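Local coordinates for extracellular ligand-binding receptor (Rhodopseudomonas palustris, PDB 3SG0), which probably serves as a periplasmic solute-binding protein of the leucine-binding family, capturing aromatic acids such as benzoyl-formic acid (phenylglyoxylate) for transport, at residues K49-A53 with A294-N299; L103-D107 with R132-V136. All coordinates share one frame; numbering follows the deposited sequence. Where two conformers were deposited one is given.

Contact 1. Residues K49-A53 with A294-N299; sequences KTVAA and AYKAAN
Ala53 and Tyr295 bring their CA atoms within 5.4 Å of each other, whereas those of Lys49 and Asn299 stand 7.2 Å apart; the pairing runs in opposite senses along the two segments, of which 49-53 continues from helix 41-50 and 294-299 runs out of helix 283-298. At the tight end four alanines meet: Ala298 CB lies 4.0 Å from Ala52 CB and 4.1 Å from Ala53 CB, and Ala53 also touches the methyl of Ala294. Such small side chains let the backbones come close. In this type I periplasmic binding protein fold, the pair joins the first helix after strand 28-34 to a helix from late in the chain, and helix 306-328 packs beside both, its Leu311 against Thr50 and its Trp312 against Ala294. Asn299, the first residue past its helix, holds the wider end. Asn299 ND2 donates to Lys49 O at 3.0 Å, nearly straight (164°) but from above the carbonyl plane, and its second N-H turns back to Tyr295 O. The same nitrogen sits 3.4 Å above the centre of the Tyr295 ring. With CG anti to the backbone N (chi1 -177°), that ring reaches across to Lys49, where Tyr295 OH is 3.3 Å from Lys49 CB. Thr50 OG1, hydrogen-bonded to Pro46 O, meets the ring at its edge, 3.4 Å from Tyr295 CD1.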
loop_
_atom_site.group_PDB
_atom_site.type_symbol
_atom_site.label_atom_id
_atom_site.label_comp_id
_atom_site.label_asym_id
_atom_site.label_seq_id
_atom_site.Cartn_x
_atom_site.Cartn_y
_atom_site.Cartn_z
ATOM N N LYS A 49 -11.511 -8.093 -6.008
ATOM C CA LYS A 49 -11.416 -9.174 -6.985
ATOM C C LYS A 49 -10.467 -10.284 -6.569
ATOM O O LYS A 49 -10.542 -11.402 -7.072
ATOM C CB LYS A 49 -11.017 -8.626 -8.350
ATOM C CG LYS A 49 -12.081 -7.745 -8.978
ATOM C CD LYS A 49 -11.630 -7.149 -10.302
ATOM C CE LYS A 49 -12.630 -6.113 -10.800
ATOM N NZ LYS A 49 -12.102 -5.376 -11.983
ATOM N N THR A 50 -9.583 -9.977 -5.629
ATOM C CA THR A 50 -8.630 -10.957 -5.123
ATOM C C THR A 50 -9.260 -11.921 -4.114
ATOM O O THR A 50 -8.775 -13.036 -3.935
ATOM C CB THR A 50 -7.398 -10.236 -4.536
ATOM O OG1 THR A 50 -6.721 -9.555 -5.600
ATOM C CG2 THR A 50 -6.431 -11.192 -3.861
ATOM N N VAL A 51 -10.355 -11.506 -3.475
ATOM C CA VAL A 51 -10.972 -12.334 -2.442
ATOM C C VAL A 51 -11.250 -13.755 -2.938
ATOM O O VAL A 51 -10.963 -14.727 -2.239
ATOM C CB VAL A 51 -12.267 -11.688 -1.899
ATOM C CG1 VAL A 51 -12.941 -12.607 -0.883
ATOM C CG2 VAL A 51 -11.957 -10.338 -1.268
ATOM N N ALA A 52 -11.782 -13.876 -4.153
ATOM C CA ALA A 52 -12.150 -15.178 -4.700
ATOM C C ALA A 52 -10.952 -16.092 -4.942
ATOM O O ALA A 52 -11.120 -17.300 -5.147
ATOM C CB ALA A 52 -12.944 -14.999 -5.986
ATOM N N ALA A 53 -9.750 -15.522 -4.940
ATOM C CA ALA A 53 -8.531 -16.286 -5.180
ATOM C C ALA A 53 -7.891 -16.786 -3.891
ATOM O O ALA A 53 -6.935 -17.547 -3.933
ATOM C CB ALA A 53 -7.526 -15.451 -5.975
ATOM N N ALA A 294 -3.388 -17.518 -9.425
ATOM C CA ALA A 294 -4.608 -17.691 -8.647
ATOM C C ALA A 294 -5.634 -16.623 -9.004
ATOM O O ALA A 294 -6.822 -16.910 -9.142
ATOM C CB ALA A 294 -4.301 -17.668 -7.164
ATOM N N TYR A 295 -5.178 -15.385 -9.162
ATOM C CA TYR A 295 -6.074 -14.293 -9.505
ATOM C C TYR A 295 -6.715 -14.518 -10.872
ATOM O O TYR A 295 -7.930 -14.364 -11.033
ATOM C CB TYR A 295 -5.319 -12.968 -9.489
ATOM C CG TYR A 295 -6.171 -11.755 -9.760
ATOM C CD1 TYR A 295 -6.628 -10.954 -8.715
ATOM C CD2 TYR A 295 -6.506 -11.390 -11.066
ATOM C CE1 TYR A 295 -7.388 -9.830 -8.961
ATOM C CE2 TYR A 295 -7.266 -10.266 -11.318
ATOM C CZ TYR A 295 -7.706 -9.491 -10.261
ATOM O OH TYR A 295 -8.455 -8.362 -10.475
ATOM N N LYS A 296 -5.901 -14.876 -11.860
ATOM C CA LYS A 296 -6.424 -15.141 -13.197
ATOM C C LYS A 296 -7.455 -16.266 -13.179
ATOM O O LYS A 296 -8.491 -16.175 -13.841
ATOM C CB LYS A 296 -5.288 -15.455 -14.176
ATOM C CG LYS A 296 -4.501 -14.222 -14.596
ATOM C CD LYS A 296 -3.465 -14.544 -15.657
ATOM C CE LYS A 296 -2.807 -13.276 -16.176
ATOM N NZ LYS A 296 -1.869 -13.567 -17.295
ATOM N N ALA A 297 -7.189 -17.312 -12.408
ATOM C CA ALA A 297 -8.099 -18.449 -12.351
ATOM C C ALA A 297 -9.449 -18.046 -11.767
ATOM O O ALA A 297 -10.481 -18.634 -12.109
ATOM C CB ALA A 297 -7.487 -19.586 -11.557
ATOM N N ALA A 298 -9.441 -17.041 -10.895
ATOM C CA ALA A 298 -10.664 -16.596 -10.232
ATOM C C ALA A 298 -11.364 -15.461 -10.971
ATOM O O ALA A 298 -12.514 -15.131 -10.669
ATOM C CB ALA A 298 -10.354 -16.173 -8.799
ATOM N N ASN A 299 -10.673 -14.859 -11.932
ATOM C CA ASN A 299 -11.171 -13.658 -12.581
ATOM C C ASN A 299 -11.175 -13.732 -14.107
ATOM O O ASN A 299 -10.931 -12.736 -14.781
ATOM C CB ASN A 299 -10.402 -12.430 -12.086
ATOM C CG ASN A 299 -10.726 -12.096 -10.652
ATOM O OD1 ASN A 299 -11.778 -11.520 -10.364
ATOM N ND2 ASN A 299 -9.826 -12.447 -9.737
#

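Contact 2. Residues L103-D107 with R132-V136; sequences LPLID and RRKWV
In the Arg132 conformer given, Asp107 OD1 accepts the salt bridge from Arg132 NH1 at 2.7 Å, on its syn lone pair and with a nearly straight N-H (166°). The oxygen lies at the edge of the guanidinium, close to its plane, yet the carboxylate plane is turned 60° against it. A bend at chi3 (-65°) swings the Arg132 guanidinium back so that NH1 meets Asp107 OD1; CD also lies near that oxygen. A water donates to Asp107 OD1 from 2.9 Å and weakly accepts from Arg133 NH1; because Arg132 was modelled in two conformers and this water is only 2.4 Å from Arg132 NH1, their presence together is doubtful. One residue earlier on the helix, buried Ile106 carries the apolar part. Ile106 CD1 lies over one face of the Arg133 guanidinium, 3.6 Å from Arg133 NH2, while Ile106 CG2 touches Arg132 CB at 4.0 Å and Val136 CG2 at 4.1 Å. Arg133 itself is held by a salt bridge to Asp130 and a hydrogen bond to Ile124 O, which fix the flat group that Ile106 meets. Replacing Ile106 with an alanine would probably open a gap between the guanidinium face and Val136, both losing their apolar neighbour. The contact ties helix 99-111 to the 3-10 turn 133-135, where Trp135 makes backbone hydrogen bonds with Leu116 of strand 116-118, just before edge strand 136-138.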
loop_
_atom_site.group_PDB
_atom_site.type_symbol
_atom_site.label_atom_id
_atom_site.label_comp_id
_atom_site.label_asym_id
_atom_site.label_seq_id
_atom_site.Cartn_x
_atom_site.Cartn_y
_atom_site.Cartn_z
ATOM N N LEU A 103 -6.591 4.380 9.602
ATOM C CA LEU A 103 -6.174 4.879 10.908
ATOM C C LEU A 103 -7.138 4.569 12.061
ATOM O O LEU A 103 -6.700 4.084 13.099
ATOM C CB LEU A 103 -5.857 6.376 10.846
ATOM C CG LEU A 103 -4.447 6.701 10.365
ATOM C CD1 LEU A 103 -4.334 8.171 9.972
ATOM C CD2 LEU A 103 -3.421 6.333 11.434
ATOM N N PRO A 104 -8.444 4.823 11.887
ATOM C CA PRO A 104 -9.372 4.548 12.994
ATOM C C PRO A 104 -9.501 3.062 13.303
ATOM O O PRO A 104 -9.980 2.711 14.385
ATOM C CB PRO A 104 -10.709 5.105 12.487
ATOM C CG PRO A 104 -10.571 5.157 10.988
ATOM C CD PRO A 104 -9.116 5.480 10.751
ATOM N N LEU A 105 -9.099 2.193 12.384
ATOM C CA LEU A 105 -9.243 0.765 12.620
ATOM C C LEU A 105 -8.246 0.228 13.639
ATOM O O LEU A 105 -8.469 -0.831 14.228
ATOM C CB LEU A 105 -9.118 -0.022 11.317
ATOM C CG LEU A 105 -10.039 0.448 10.191
ATOM C CD1 LEU A 105 -9.896 -0.478 9.002
ATOM C CD2 LEU A 105 -11.492 0.526 10.665
ATOM N N ILE A 106 -7.136 0.933 13.832
ATOM C CA ILE A 106 -6.127 0.492 14.788
ATOM C C ILE A 106 -6.735 0.336 16.175
ATOM O O ILE A 106 -6.611 -0.712 16.814
ATOM C CB ILE A 106 -4.962 1.495 14.838
ATOM C CG1 ILE A 106 -4.236 1.529 13.488
ATOM C CG2 ILE A 106 -4.012 1.177 15.994
ATOM C CD1 ILE A 106 -3.213 2.645 13.370
ATOM N N ASP A 107 -7.400 1.380 16.655
ATOM C CA ASP A 107 -7.970 1.328 17.994
ATOM C C ASP A 107 -9.079 0.298 18.095
ATOM O O ASP A 107 -9.244 -0.363 19.122
ATOM C CB ASP A 107 -8.488 2.704 18.418
ATOM C CG ASP A 107 -7.363 3.673 18.743
ATOM O OD1 ASP A 107 -6.184 3.272 18.662
ATOM O OD2 ASP A 107 -7.663 4.831 19.088
ATOM N N ARG A 132 -1.286 -0.471 21.026
ATOM C CA ARG A 132 -2.393 -0.733 20.108
ATOM C C ARG A 132 -1.890 -1.324 18.798
ATOM O O ARG A 132 -2.465 -2.271 18.256
ATOM C CB ARG A 132 -3.174 0.554 19.844
ATOM C CG ARG A 132 -4.003 1.000 21.041
ATOM C CD ARG A 132 -4.421 2.454 20.921
ATOM N NE ARG A 132 -3.264 3.343 20.965
ATOM C CZ ARG A 132 -3.104 4.404 20.182
ATOM N NH1 ARG A 132 -4.030 4.720 19.291
ATOM N NH2 ARG A 132 -2.018 5.152 20.296
ATOM N N ARG A 133 -0.807 -0.747 18.282
ATOM C CA ARG A 133 -0.185 -1.218 17.058
ATOM C C ARG A 133 0.406 -2.616 17.223
ATOM O O ARG A 133 0.745 -3.264 16.232
ATOM C CB ARG A 133 0.827 -0.184 16.553
ATOM C CG ARG A 133 0.142 1.057 16.003
ATOM C CD ARG A 133 1.061 2.275 15.971
ATOM N NE ARG A 133 0.456 3.369 15.214
ATOM C CZ ARG A 133 -0.499 4.179 15.657
ATOM N NH1 ARG A 133 -0.952 4.077 16.905
ATOM N NH2 ARG A 133 -1.000 5.102 14.846
ATOM N N LYS A 134 0.481 -3.118 18.463
ATOM C CA LYS A 134 0.810 -4.522 18.687
ATOM C C LYS A 134 -0.130 -5.445 17.932
ATOM O O LYS A 134 0.220 -6.588 17.647
ATOM C CB LYS A 134 0.722 -4.893 20.167
ATOM C CG LYS A 134 1.969 -4.652 20.959
ATOM C CD LYS A 134 3.134 -5.515 20.519
ATOM C CE LYS A 134 4.350 -5.011 21.238
ATOM N NZ LYS A 134 5.549 -5.710 20.753
ATOM N N TRP A 135 -1.344 -4.966 17.662
ATOM C CA TRP A 135 -2.361 -5.765 16.991
ATOM C C TRP A 135 -2.371 -5.583 15.476
ATOM O O TRP A 135 -3.174 -6.221 14.803
ATOM C CB TRP A 135 -3.748 -5.472 17.592
ATOM C CG TRP A 135 -3.841 -5.973 18.992
ATOM C CD1 TRP A 135 -3.598 -5.273 20.132
ATOM C CD2 TRP A 135 -4.135 -7.312 19.394
ATOM N NE1 TRP A 135 -3.736 -6.090 21.226
ATOM C CE2 TRP A 135 -4.070 -7.349 20.799
ATOM C CE3 TRP A 135 -4.461 -8.485 18.698
ATOM C CZ2 TRP A 135 -4.311 -8.515 21.525
ATOM C CZ3 TRP A 135 -4.704 -9.640 19.420
ATOM C CH2 TRP A 135 -4.622 -9.647 20.818
ATOM N N VAL A 136 -1.488 -4.749 14.935
ATOM C CA VAL A 136 -1.554 -4.364 13.530
ATOM C C VAL A 136 -0.312 -4.819 12.773
ATOM O O VAL A 136 0.810 -4.660 13.264
ATOM C CB VAL A 136 -1.683 -2.827 13.408
ATOM C CG1 VAL A 136 -1.863 -2.397 11.949
ATOM C CG2 VAL A 136 -2.834 -2.333 14.259
HETATM O O HOH W 1 -4.265 4.562 16.860
#

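Overall arrangement
Contacts 1 and 2 have centres 28 Å apart and nearest atoms about 14 Å apart, so they do not touch. Contact 1 packs on one face of the mixed sheet, Val51 of its first segment touching strands 28-34 and 61-69; contact 2 joins a helix to the start of the edge strand 136-138, an arrangement consistent with a doubly wound lobe. Contact 1 ties sequence-distant helices together, and the chain between its segments contains all of contact 2, which joins segments only 25 residues apart. Neither reaches the bound benzoyl-formic acid: the side chain of Leu103 is about 9 Å from it, that of Thr50 about 13 Å. Leu103 lies about 4 Å, side chain to side chain, from ligand-binding Thr99.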